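Local coordinates for xylan esterase 1 (Thermoanaerobacterium sp. 'JW/SL YS485', PDB 3FCY), which probably removes acetyl groups from xylan as an alpha/beta-hydrolase carbohydrate esterase, with a calcium ion bound near its C-terminus, at residues 224-229 against 339-344; 110-115 against 202-207; 213-218 against 284-289; 291-296 against 331-336. All blocks are in the same frame, centred on the assembly; numbering follows the deposited sequence.

Contact 1 (224-229 against 339-344); sequences VRKVVS and QFMLEL. With CA (calcium ion), chain D.
R225 lays its CB and CG along the CD2 methyl of L344. K226, next along, carries most of the contact. Its CB rests on M341 SD, and its CG is pressed against L344 CD2 at 3.3 Å, closer than carbons usually come. A bend at chi2 (-63°) then carries CD over one face of the F340 ring, 4.1 Å from its centroid. The ammonium ends off-centre from that ring, 4.6 Å from K226 NZ to the centroid of F340, as a cation-pi contact. K226 NZ makes a salt bridge with E343 OE1 at 2.8 Å, on the anti side of the carboxylate and 32° out of its plane, and another, its stronger one, with D289, which also pairs with R225. V227 turns its side chain away; its carbonyl O approaches F340 CE2 at a slant. V228 closes the contact: its CG2 wedges between M341 CE (3.5 Å) and F340 CD2 (3.7 Å). E343 O binds the calcium ion at 2.6 Å, together with Y345 O and a water. This is the C-terminal helix of an alpha/beta hydrolase packed on the central sheet, with the calcium held by backbone oxygens near its C-terminal end.

Contact 2 (110-115 against 202-207); sequences ALIRFH and VGVMGP
A110 and V202 start a run of parallel pairing that reaches R113 and M205. Four backbone bonds carry it. G203 N gives to A110 O at 2.9 Å and is nearly straight (170° at the hydrogen), I112 N gives to G203 O, M205 N to I112 O, and, as the last bond, F114 N to M205 O. Between them CA-H groups approach the same carbonyls, for example V204 CA, 3.2 Å from I112 O.

Apolar contacts differ on the two faces. On one, I112 CD1 meets V202 CG1 at 4.1 Å, and F114 CE2 comes to V204 CB at 4.0 Å. On the other, M205 bends at chi3 (60°), which turns its methyl between L111 CD2, at 3.5 Å, and the guanidinium of R113. The arginine runs beside the methionine, pointing the same way, and M205 CE lies 3.0 Å above one face of the guanidinium, displaced toward its rim. With an alanine in place of R113 that cover is gone, and the M205 methyl would probably be less restrained on that side, resting on L111 alone of the two.

G206 has to be glycine here, since a CB would run into F114 O. The chemistry is thus backbone polarity paired off between mainly apolar side chains, with one guanidinium over the M205 methyl, and hydrogen-bonded as far as F114, shortly before P207 and S208, the predicted nucleophile.

Contact 3 (213-218 against 284-289); sequences LSLACA and KRIKGD
The helix that follows the predicted nucleophile S208 meets the loop leading into strand 289-295 where L215 and A218 receive the side chain of I286. The helix is regular here, with C217 N bonded to L213 O and A218 N to S214 O, so L215 and A218 sit almost one turn apart and present one side to the loop.

I286 divides its branches between them. Its CG1 stands anti to the carbonyl carbon (chi1 -59°) and, with chi2 extended, sends CD1 across to L215, where it lies 3.8 Å from L215 CD2 and 3.6 Å from L215 O, the two side chains crossing at a slant. The other branch, CG2, comes to the methyl of A218, 4.1 Å from its CB. The backbones are nearest here, 5.4 Å between the CA atoms of A218 and I286, a spacing suited to the small alanine.

Polar contact goes through one water. It lies 2.7 Å from A218 O, to which it can donate, and accepts a hydrogen bond from K287 N at 2.9 Å, bridging the helix backbone to the loop backbone just beyond I286.

Charged residues around the loop are engaged elsewhere: R285 forms a salt bridge with D51, while D289, at the start of the strand, pairs with R225 and K226. On its far flank the helix packs through L213 and A216 on helix 176-192. A helix packed on the sheet directly after the probable nucleophile elbow is characteristic of the alpha/beta-hydrolase fold.

Contact 4 (291-296 against 331-336); sequences LMCVGL and RGFGDL
The carbonyl O of G332 takes two backbone N-H groups, L336 N at 3.2 Å and, weakly, D335 N at 3.1 Å, and so starts the helix that sets F333 and L336 against L291 and C293. G332 is at the N-cap, with backbone angles at which a side chain would be jammed against the carbonyl O of R331.

One residue on, F333 reaches across to the strand, its CG anti to the backbone N (chi1 -171°), which drives the ring out from the first turn. C293 covers one face of this ring with both side-chain atoms. CB lies 3.7 Å from the centroid of the F333 ring, and C293 SG lies 3.8 Å from the same centroid, only 8° off the normal, a sulfur-aromatic contact. M292 O approaches F333 CE1 at a slant. L291 points toward the incoming F333, bringing CG to within 3.8 Å of F333 CZ, while its CD2 reaches L336 O at 3.8 Å.

A serine in place of F333 removes the ring altogether, which is likely to open a gap between strand and helix and leave C293 SG without its aromatic partner.

V228, E230 and Y322 also pack on F333. The helix start faces outward to the second subunit, whose D123 accepts bonds from G332 N and D335 N. F333, at the start of the C-terminal helix, packs it on the strand leading to D298, the predicted acid; the preceding loop carries H327, the predicted charge-relay histidine, an arrangement that fits the alpha/beta-hydrolase fold.

Contacts 1, 2 and 4 share one sheet, in which strands 108-114, 202-207, 226-230 and 289-295 lie in that order. Probable backbone bonds join them: V228 N to V204 O at 2.9 Å links contact 1 to contact 2, and V227 O to L291 N at 2.8 Å links it to contact 4. Contacts 1 and 4 are also the two ends of helix 333-342. Contact 3 covers the sheet through A218 CB, 3.4 Å from V227 CG2, and adds D289 to the charges round K226. Contact 2 ends beside S208, the predicted nucleophile, whose side chain is about 12 Å from that of V228, whereas calcium sits at the far end of contact 1.

Contact 1 (224-229 against 339-344)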
loop_
_atom_site.group_PDB
_atom_site.type_symbol
_atom_site.label_atom_id
_atom_site.label_comp_id
_atom_site.label_asym_id
_atom_site.label_seq_id
_atom_site.Cartn_x
_atom_site.Cartn_y
_atom_site.Cartn_z
ATOM N N VAL A 224 44.848 1.118 -3.215
ATOM C CA VAL A 224 43.775 1.145 -4.210
ATOM C C VAL A 224 43.791 2.512 -4.888
ATOM O O VAL A 224 43.734 3.542 -4.223
ATOM C CB VAL A 224 42.403 0.894 -3.555
ATOM C CG1 VAL A 224 41.285 1.201 -4.539
ATOM C CG2 VAL A 224 42.320 -0.555 -3.098
ATOM N N ARG A 225 43.851 2.500 -6.215
ATOM C CA ARG A 225 43.948 3.717 -7.023
ATOM C C ARG A 225 42.651 4.437 -7.428
ATOM O O ARG A 225 42.627 5.673 -7.502
ATOM C CB ARG A 225 44.767 3.399 -8.281
ATOM C CG ARG A 225 45.276 4.614 -9.028
ATOM C CD ARG A 225 46.294 5.384 -8.201
ATOM N NE ARG A 225 46.806 6.535 -8.936
ATOM C CZ ARG A 225 46.083 7.604 -9.256
ATOM N NH1 ARG A 225 44.806 7.679 -8.898
ATOM N NH2 ARG A 225 46.635 8.593 -9.950
ATOM N N LYS A 226 41.591 3.678 -7.710
ATOM C CA LYS A 226 40.303 4.258 -8.112
ATOM C C LYS A 226 39.151 3.708 -7.273
ATOM O O LYS A 226 39.147 2.531 -6.899
ATOM C CB LYS A 226 40.010 3.970 -9.592
ATOM C CG LYS A 226 40.884 4.717 -10.592
ATOM C CD LYS A 226 40.717 6.224 -10.514
ATOM C CE LYS A 226 41.545 6.900 -11.595
ATOM N NZ LYS A 226 41.553 8.381 -11.509
ATOM N N VAL A 227 38.166 4.559 -6.997
ATOM C CA VAL A 227 37.018 4.153 -6.191
ATOM C C VAL A 227 35.687 4.667 -6.732
ATOM O O VAL A 227 35.494 5.874 -6.881
ATOM C CB VAL A 227 37.144 4.665 -4.737
ATOM C CG1 VAL A 227 36.059 4.041 -3.868
ATOM C CG2 VAL A 227 38.534 4.366 -4.188
ATOM N N VAL A 228 34.777 3.750 -7.038
ATOM C CA VAL A 228 33.451 4.139 -7.504
ATOM C C VAL A 228 32.474 3.663 -6.437
ATOM O O VAL A 228 32.331 2.461 -6.195
ATOM C CB VAL A 228 33.089 3.510 -8.870
ATOM C CG1 VAL A 228 31.641 3.850 -9.229
ATOM C CG2 VAL A 228 34.025 4.054 -9.962
ATOM N N SER A 229 31.828 4.620 -5.780
ATOM C CA SER A 229 30.873 4.328 -4.719
ATOM C C SER A 229 29.505 4.904 -5.063
ATOM O O SER A 229 29.295 6.120 -5.023
ATOM C CB SER A 229 31.380 4.914 -3.401
ATOM O OG SER A 229 30.538 4.557 -2.324
ATOM N N GLN A 339 34.496 5.076 -17.758
ATOM C CA GLN A 339 35.482 6.018 -18.271
ATOM C C GLN A 339 36.425 6.386 -17.127
ATOM O O GLN A 339 37.623 6.558 -17.331
ATOM C CB GLN A 339 34.797 7.272 -18.815
ATOM C CG GLN A 339 34.038 7.063 -20.126
ATOM C CD GLN A 339 34.946 6.619 -21.268
ATOM O OE1 GLN A 339 36.076 7.090 -21.393
ATOM N NE2 GLN A 339 34.445 5.719 -22.113
ATOM N N PHE A 340 35.873 6.487 -15.919
ATOM C CA PHE A 340 36.657 6.819 -14.728
ATOM C C PHE A 340 37.650 5.691 -14.443
ATOM O O PHE A 340 38.818 5.940 -14.130
ATOM C CB PHE A 340 35.724 6.997 -13.527
ATOM C CG PHE A 340 36.420 7.409 -12.252
ATOM C CD1 PHE A 340 36.991 8.676 -12.126
ATOM C CD2 PHE A 340 36.453 6.549 -11.156
ATOM C CE1 PHE A 340 37.579 9.084 -10.923
ATOM C CE2 PHE A 340 37.037 6.946 -9.950
ATOM C CZ PHE A 340 37.599 8.222 -9.837
ATOM N N MET A 341 37.180 4.451 -14.554
ATOM C CA MET A 341 38.035 3.294 -14.301
ATOM C C MET A 341 39.091 3.134 -15.388
ATOM O O MET A 341 40.219 2.732 -15.102
ATOM C CB MET A 341 37.201 2.011 -14.196
ATOM C CG MET A 341 36.501 1.838 -12.846
ATOM S SD MET A 341 37.677 1.751 -11.462
ATOM C CE MET A 341 36.570 1.681 -10.058
ATOM N N LEU A 342 38.724 3.446 -16.628
ATOM C CA LEU A 342 39.660 3.341 -17.739
ATOM C C LEU A 342 40.860 4.257 -17.514
ATOM O O LEU A 342 41.902 4.089 -18.147
ATOM C CB LEU A 342 38.961 3.667 -19.066
ATOM C CG LEU A 342 38.050 2.537 -19.570
ATOM C CD1 LEU A 342 37.276 2.971 -20.812
ATOM C CD2 LEU A 342 38.910 1.309 -19.871
ATOM N N GLU A 343 40.709 5.218 -16.605
ATOM C CA GLU A 343 41.797 6.132 -16.259
ATOM C C GLU A 343 42.940 5.363 -15.582
ATOM O O GLU A 343 43.978 5.935 -15.278
ATOM C CB GLU A 343 41.304 7.224 -15.295
ATOM C CG GLU A 343 40.516 8.366 -15.936
ATOM C CD GLU A 343 39.963 9.351 -14.903
ATOM O OE1 GLU A 343 40.608 9.566 -13.852
ATOM O OE2 GLU A 343 38.883 9.925 -15.151
ATOM N N LEU A 344 42.750 4.074 -15.315
ATOM C CA LEU A 344 43.806 3.292 -14.674
ATOM C C LEU A 344 44.956 2.986 -15.642
ATOM O O LEU A 344 46.091 2.769 -15.220
ATOM C CB LEU A 344 43.232 1.991 -14.096
ATOM C CG LEU A 344 42.360 2.204 -12.852
ATOM C CD1 LEU A 344 41.638 0.911 -12.474
ATOM C CD2 LEU A 344 43.238 2.696 -11.703
HETATM CA CA CA D . 45.161 7.299 -17.183
HETATM O O HOH W 1 43.670 7.170 -19.479
#

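Contact 2 (110-115 against 202-207)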
loop_
_atom_site.group_PDB
_atom_site.type_symbol
_atom_site.label_atom_id
_atom_site.label_comp_id
_atom_site.label_asym_id
_atom_site.label_seq_id
_atom_site.Cartn_x
_atom_site.Cartn_y
_atom_site.Cartn_z
ATOM N N ALA A 110 43.032 -3.855 -12.694
ATOM C CA ALA A 110 42.090 -4.817 -12.147
ATOM C C ALA A 110 40.973 -4.052 -11.451
ATOM O O ALA A 110 41.181 -2.949 -10.931
ATOM C CB ALA A 110 42.792 -5.747 -11.156
ATOM N N LEU A 111 39.781 -4.632 -11.466
ATOM C CA LEU A 111 38.630 -4.026 -10.819
ATOM C C LEU A 111 38.055 -5.030 -9.830
ATOM O O LEU A 111 37.906 -6.208 -10.156
ATOM C CB LEU A 111 37.558 -3.660 -11.852
ATOM C CG LEU A 111 36.183 -3.250 -11.287
ATOM C CD1 LEU A 111 36.282 -1.905 -10.577
ATOM C CD2 LEU A 111 35.171 -3.160 -12.421
ATOM N N ILE A 112 37.746 -4.567 -8.623
ATOM C CA ILE A 112 37.152 -5.431 -7.611
ATOM C C ILE A 112 35.750 -4.903 -7.304
ATOM O O ILE A 112 35.590 -3.784 -6.814
ATOM C CB ILE A 112 37.969 -5.440 -6.300
ATOM C CG1 ILE A 112 39.423 -5.831 -6.582
ATOM C CG2 ILE A 112 37.355 -6.442 -5.322
ATOM C CD1 ILE A 112 40.334 -5.735 -5.355
ATOM N N ARG A 113 34.735 -5.705 -7.610
ATOM C CA ARG A 113 33.353 -5.307 -7.361
ATOM C C ARG A 113 32.822 -5.883 -6.054
ATOM O O ARG A 113 33.150 -7.009 -5.673
ATOM C CB ARG A 113 32.443 -5.768 -8.509
ATOM C CG ARG A 113 32.399 -4.850 -9.715
ATOM C CD ARG A 113 31.434 -5.416 -10.757
ATOM N NE ARG A 113 31.076 -4.455 -11.800
ATOM C CZ ARG A 113 30.327 -3.373 -11.601
ATOM N NH1 ARG A 113 29.849 -3.102 -10.392
ATOM N NH2 ARG A 113 30.040 -2.566 -12.616
ATOM N N PHE A 114 32.002 -5.088 -5.374
ATOM C CA PHE A 114 31.374 -5.487 -4.119
ATOM C C PHE A 114 29.866 -5.362 -4.336
ATOM O O PHE A 114 29.406 -4.438 -5.009
ATOM C CB PHE A 114 31.874 -4.591 -2.986
ATOM C CG PHE A 114 33.354 -4.730 -2.730
ATOM C CD1 PHE A 114 33.893 -5.964 -2.363
ATOM C CD2 PHE A 114 34.211 -3.642 -2.883
ATOM C CE1 PHE A 114 35.267 -6.116 -2.151
ATOM C CE2 PHE A 114 35.592 -3.780 -2.673
ATOM C CZ PHE A 114 36.119 -5.020 -2.308
ATOM N N HIS A 115 29.100 -6.289 -3.771
ATOM C CA HIS A 115 27.658 -6.311 -3.993
ATOM C C HIS A 115 26.751 -5.714 -2.927
ATOM O O HIS A 115 27.181 -5.387 -1.816
ATOM C CB HIS A 115 27.221 -7.751 -4.268
ATOM C CG HIS A 115 27.360 -8.657 -3.082
ATOM N ND1 HIS A 115 26.538 -8.568 -1.979
ATOM C CD2 HIS A 115 28.242 -9.650 -2.815
ATOM C CE1 HIS A 115 26.908 -9.467 -1.083
ATOM N NE2 HIS A 115 27.940 -10.137 -1.565
ATOM N N VAL A 202 44.709 -0.626 -9.561
ATOM C CA VAL A 202 43.563 -1.380 -9.055
ATOM C C VAL A 202 42.434 -0.458 -8.605
ATOM O O VAL A 202 42.658 0.506 -7.876
ATOM C CB VAL A 202 43.960 -2.293 -7.858
ATOM C CG1 VAL A 202 42.719 -2.971 -7.279
ATOM C CG2 VAL A 202 44.958 -3.352 -8.311
ATOM N N GLY A 203 41.221 -0.766 -9.057
ATOM C CA GLY A 203 40.059 0.019 -8.689
ATOM C C GLY A 203 39.005 -0.857 -8.032
ATOM O O GLY A 203 38.977 -2.074 -8.237
ATOM N N VAL A 204 38.143 -0.244 -7.228
ATOM C CA VAL A 204 37.075 -0.972 -6.549
ATOM C C VAL A 204 35.767 -0.240 -6.817
ATOM O O VAL A 204 35.752 0.986 -6.959
ATOM C CB VAL A 204 37.333 -1.068 -5.023
ATOM C CG1 VAL A 204 38.692 -1.718 -4.769
ATOM C CG2 VAL A 204 37.285 0.307 -4.388
ATOM N N MET A 205 34.668 -0.987 -6.875
ATOM C CA MET A 205 33.374 -0.392 -7.180
ATOM C C MET A 205 32.193 -1.199 -6.651
ATOM O O MET A 205 32.286 -2.411 -6.469
ATOM C CB MET A 205 33.263 -0.237 -8.700
ATOM C CG MET A 205 31.910 0.185 -9.229
ATOM S SD MET A 205 32.003 0.514 -11.010
ATOM C CE MET A 205 32.515 -1.067 -11.597
ATOM N N GLY A 206 31.078 -0.511 -6.411
ATOM C CA GLY A 206 29.889 -1.180 -5.929
ATOM C C GLY A 206 28.763 -0.231 -5.565
ATOM O O GLY A 206 28.998 0.950 -5.285
ATOM N N PRO A 207 27.512 -0.721 -5.590
ATOM C CA PRO A 207 26.347 0.101 -5.249
ATOM C C PRO A 207 25.819 -0.241 -3.850
ATOM O O PRO A 207 25.904 -1.386 -3.414
ATOM C CB PRO A 207 25.355 -0.269 -6.342
ATOM C CG PRO A 207 25.573 -1.773 -6.440
ATOM C CD PRO A 207 27.100 -1.923 -6.346
#

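Contact 3 (213-218 against 284-289)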
loop_
_atom_site.group_PDB
_atom_site.type_symbol
_atom_site.label_atom_id
_atom_site.label_comp_id
_atom_site.label_asym_id
_atom_site.label_seq_id
_atom_site.Cartn_x
_atom_site.Cartn_y
_atom_site.Cartn_z
ATOM N N LEU A 213 31.352 -0.772 1.000
ATOM C CA LEU A 213 32.492 -1.673 1.043
ATOM C C LEU A 213 33.633 -1.154 0.170
ATOM O O LEU A 213 34.803 -1.402 0.463
ATOM C CB LEU A 213 32.084 -3.072 0.571
ATOM C CG LEU A 213 31.131 -3.837 1.495
ATOM C CD1 LEU A 213 30.797 -5.191 0.882
ATOM C CD2 LEU A 213 31.779 -4.014 2.865
ATOM N N SER A 214 33.292 -0.458 -0.913
ATOM C CA SER A 214 34.312 0.101 -1.804
ATOM C C SER A 214 35.105 1.162 -1.050
ATOM O O SER A 214 36.330 1.228 -1.159
ATOM C CB SER A 214 33.668 0.734 -3.044
ATOM O OG SER A 214 33.198 -0.263 -3.929
ATOM N N LEU A 215 34.400 1.989 -0.286
ATOM C CA LEU A 215 35.043 3.038 0.497
ATOM C C LEU A 215 35.906 2.406 1.586
ATOM O O LEU A 215 37.053 2.807 1.791
ATOM C CB LEU A 215 33.991 3.951 1.133
ATOM C CG LEU A 215 33.101 4.760 0.185
ATOM C CD1 LEU A 215 31.983 5.418 0.976
ATOM C CD2 LEU A 215 33.931 5.810 -0.551
ATOM N N ALA A 216 35.350 1.416 2.281
ATOM C CA ALA A 216 36.076 0.731 3.348
ATOM C C ALA A 216 37.345 0.083 2.806
ATOM O O ALA A 216 38.420 0.195 3.399
ATOM C CB ALA A 216 35.186 -0.329 4.002
ATOM N N CYS A 217 37.212 -0.598 1.676
ATOM C CA CYS A 217 38.341 -1.272 1.049
ATOM C C CYS A 217 39.469 -0.304 0.675
ATOM O O CYS A 217 40.639 -0.552 0.974
ATOM C CB CYS A 217 37.869 -2.006 -0.203
ATOM S SG CYS A 217 39.193 -2.791 -1.123
ATOM N N ALA A 218 39.108 0.790 0.011
ATOM C CA ALA A 218 40.088 1.786 -0.412
ATOM C C ALA A 218 40.674 2.515 0.791
ATOM O O ALA A 218 41.745 3.121 0.702
ATOM C CB ALA A 218 39.445 2.785 -1.369
ATOM N N LYS A 284 38.477 9.228 5.537
ATOM C CA LYS A 284 39.666 10.078 5.553
ATOM C C LYS A 284 40.957 9.360 5.162
ATOM O O LYS A 284 41.949 10.007 4.836
ATOM C CB LYS A 284 39.840 10.719 6.934
ATOM C CG LYS A 284 40.278 9.755 8.019
ATOM C CD LYS A 284 40.395 10.456 9.360
ATOM C CE LYS A 284 40.840 9.487 10.447
ATOM N NZ LYS A 284 39.894 8.341 10.588
ATOM N N ARG A 285 40.941 8.031 5.182
ATOM C CA ARG A 285 42.130 7.246 4.849
ATOM C C ARG A 285 42.326 6.969 3.368
ATOM O O ARG A 285 43.429 6.626 2.937
ATOM C CB ARG A 285 42.099 5.903 5.573
ATOM C CG ARG A 285 42.056 6.005 7.076
ATOM C CD ARG A 285 42.206 4.633 7.689
ATOM N NE ARG A 285 42.385 4.718 9.130
ATOM C CZ ARG A 285 43.021 3.807 9.854
ATOM N NH1 ARG A 285 43.538 2.735 9.268
ATOM N NH2 ARG A 285 43.148 3.979 11.161
ATOM N N ILE A 286 41.256 7.099 2.597
ATOM C CA ILE A 286 41.309 6.837 1.167
ATOM C C ILE A 286 42.336 7.723 0.458
ATOM O O ILE A 286 42.419 8.924 0.714
ATOM C CB ILE A 286 39.913 7.036 0.539
ATOM C CG1 ILE A 286 38.921 6.075 1.210
ATOM C CG2 ILE A 286 39.975 6.811 -0.972
ATOM C CD1 ILE A 286 37.498 6.196 0.719
ATOM N N LYS A 287 43.118 7.114 -0.429
ATOM C CA LYS A 287 44.143 7.836 -1.176
ATOM C C LYS A 287 43.803 7.874 -2.662
ATOM O O LYS A 287 44.173 8.811 -3.368
ATOM C CB LYS A 287 45.507 7.161 -0.997
ATOM C CG LYS A 287 45.861 6.824 0.446
ATOM C CD LYS A 287 46.008 8.063 1.312
ATOM C CE LYS A 287 47.263 8.845 0.958
ATOM N NZ LYS A 287 47.452 10.035 1.843
ATOM N N GLY A 288 43.101 6.850 -3.135
ATOM C CA GLY A 288 42.744 6.797 -4.542
ATOM C C GLY A 288 41.730 7.853 -4.925
ATOM O O GLY A 288 41.165 8.517 -4.056
ATOM N N ASP A 289 41.508 8.020 -6.226
ATOM C CA ASP A 289 40.531 8.993 -6.708
ATOM C C ASP A 289 39.145 8.395 -6.506
ATOM O O ASP A 289 38.948 7.191 -6.689
ATOM C CB ASP A 289 40.749 9.299 -8.193
ATOM C CG ASP A 289 42.155 9.797 -8.488
ATOM O OD1 ASP A 289 42.736 10.502 -7.633
ATOM O OD2 ASP A 289 42.674 9.491 -9.582
HETATM O O HOH W 2 42.661 4.415 -1.492
#

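Contact 4 (291-296 against 331-336)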
loop_
_atom_site.group_PDB
_atom_site.type_symbol
_atom_site.label_atom_id
_atom_site.label_comp_id
_atom_site.label_asym_id
_atom_site.label_seq_id
_atom_site.Cartn_x
_atom_site.Cartn_y
_atom_site.Cartn_z
ATOM N N LEU A 291 34.826 8.595 -7.240
ATOM C CA LEU A 291 33.699 9.063 -8.040
ATOM C C LEU A 291 32.473 8.445 -7.386
ATOM O O LEU A 291 32.371 7.219 -7.273
ATOM C CB LEU A 291 33.786 8.589 -9.495
ATOM C CG LEU A 291 32.541 8.916 -10.337
ATOM C CD1 LEU A 291 32.371 10.436 -10.442
ATOM C CD2 LEU A 291 32.664 8.301 -11.727
ATOM N N MET A 292 31.548 9.288 -6.946
ATOM C CA MET A 292 30.340 8.799 -6.295
ATOM C C MET A 292 29.094 9.341 -6.981
ATOM O O MET A 292 29.174 10.259 -7.798
ATOM C CB MET A 292 30.334 9.222 -4.820
ATOM C CG MET A 292 31.426 8.583 -3.967
ATOM S SD MET A 292 31.430 9.187 -2.248
ATOM C CE MET A 292 29.761 8.823 -1.771
ATOM N N CYS A 293 27.943 8.756 -6.661
ATOM C CA CYS A 293 26.683 9.229 -7.212
ATOM C C CYS A 293 25.651 9.152 -6.098
ATOM O O CYS A 293 25.753 8.310 -5.203
ATOM C CB CYS A 293 26.247 8.402 -8.431
ATOM S SG CYS A 293 25.829 6.683 -8.129
ATOM N N VAL A 294 24.674 10.051 -6.136
ATOM C CA VAL A 294 23.647 10.090 -5.110
ATOM C C VAL A 294 22.292 10.478 -5.695
ATOM O O VAL A 294 22.189 11.410 -6.496
ATOM C CB VAL A 294 24.042 11.094 -3.991
ATOM C CG1 VAL A 294 24.285 12.471 -4.594
ATOM C CG2 VAL A 294 22.957 11.160 -2.921
ATOM N N GLY A 295 21.259 9.742 -5.302
ATOM C CA GLY A 295 19.918 10.031 -5.775
ATOM C C GLY A 295 19.226 10.837 -4.695
ATOM O O GLY A 295 19.161 10.395 -3.549
ATOM N N LEU A 296 18.707 12.009 -5.043
ATOM C CA LEU A 296 18.058 12.855 -4.048
ATOM C C LEU A 296 16.694 12.352 -3.571
ATOM O O LEU A 296 16.110 12.911 -2.645
ATOM C CB LEU A 296 17.945 14.291 -4.570
ATOM C CG LEU A 296 19.271 15.003 -4.875
ATOM C CD1 LEU A 296 18.996 16.483 -5.117
ATOM C CD2 LEU A 296 20.252 14.836 -3.720
ATOM N N ARG A 331 20.823 6.374 -14.741
ATOM C CA ARG A 331 21.136 6.403 -16.165
ATOM C C ARG A 331 22.344 7.256 -16.514
ATOM O O ARG A 331 22.441 8.424 -16.128
ATOM C CB ARG A 331 19.917 6.861 -16.980
ATOM C CG ARG A 331 18.792 5.825 -17.058
ATOM C CD ARG A 331 17.650 6.319 -17.945
ATOM N NE ARG A 331 16.451 5.485 -17.844
ATOM C CZ ARG A 331 16.328 4.268 -18.365
ATOM N NH1 ARG A 331 17.335 3.720 -19.034
ATOM N NH2 ARG A 331 15.189 3.600 -18.226
ATOM N N GLY A 332 23.271 6.644 -17.244
ATOM C CA GLY A 332 24.475 7.338 -17.649
ATOM C C GLY A 332 25.651 7.179 -16.703
ATOM O O GLY A 332 26.801 7.215 -17.145
ATOM N N PHE A 333 25.390 6.989 -15.410
ATOM C CA PHE A 333 26.491 6.859 -14.460
ATOM C C PHE A 333 27.401 5.674 -14.744
ATOM O O PHE A 333 28.615 5.763 -14.559
ATOM C CB PHE A 333 25.997 6.742 -13.020
ATOM C CG PHE A 333 27.109 6.816 -12.013
ATOM C CD1 PHE A 333 27.685 8.042 -11.689
ATOM C CD2 PHE A 333 27.637 5.656 -11.454
ATOM C CE1 PHE A 333 28.776 8.113 -10.824
ATOM C CE2 PHE A 333 28.728 5.715 -10.585
ATOM C CZ PHE A 333 29.300 6.947 -10.271
ATOM N N GLY A 334 26.812 4.557 -15.167
ATOM C CA GLY A 334 27.610 3.385 -15.474
ATOM C C GLY A 334 28.708 3.741 -16.461
ATOM O O GLY A 334 29.839 3.264 -16.349
ATOM N N ASP A 335 28.373 4.586 -17.433
ATOM C CA ASP A 335 29.338 5.017 -18.438
ATOM C C ASP A 335 30.384 5.953 -17.842
ATOM O O ASP A 335 31.558 5.875 -18.197
ATOM C CB ASP A 335 28.621 5.682 -19.615
ATOM C CG ASP A 335 27.916 4.669 -20.509
ATOM O OD1 ASP A 335 27.197 5.083 -21.443
ATOM O OD2 ASP A 335 28.087 3.451 -20.278
ATOM N N LEU A 336 29.969 6.832 -16.933
ATOM C CA LEU A 336 30.916 7.741 -16.291
ATOM C C LEU A 336 31.878 6.908 -15.439
ATOM O O LEU A 336 33.082 7.182 -15.383
ATOM C CB LEU A 336 30.183 8.759 -15.406
ATOM C CG LEU A 336 29.303 9.801 -16.110
ATOM C CD1 LEU A 336 28.594 10.664 -15.074
ATOM C CD2 LEU A 336 30.170 10.670 -17.032
#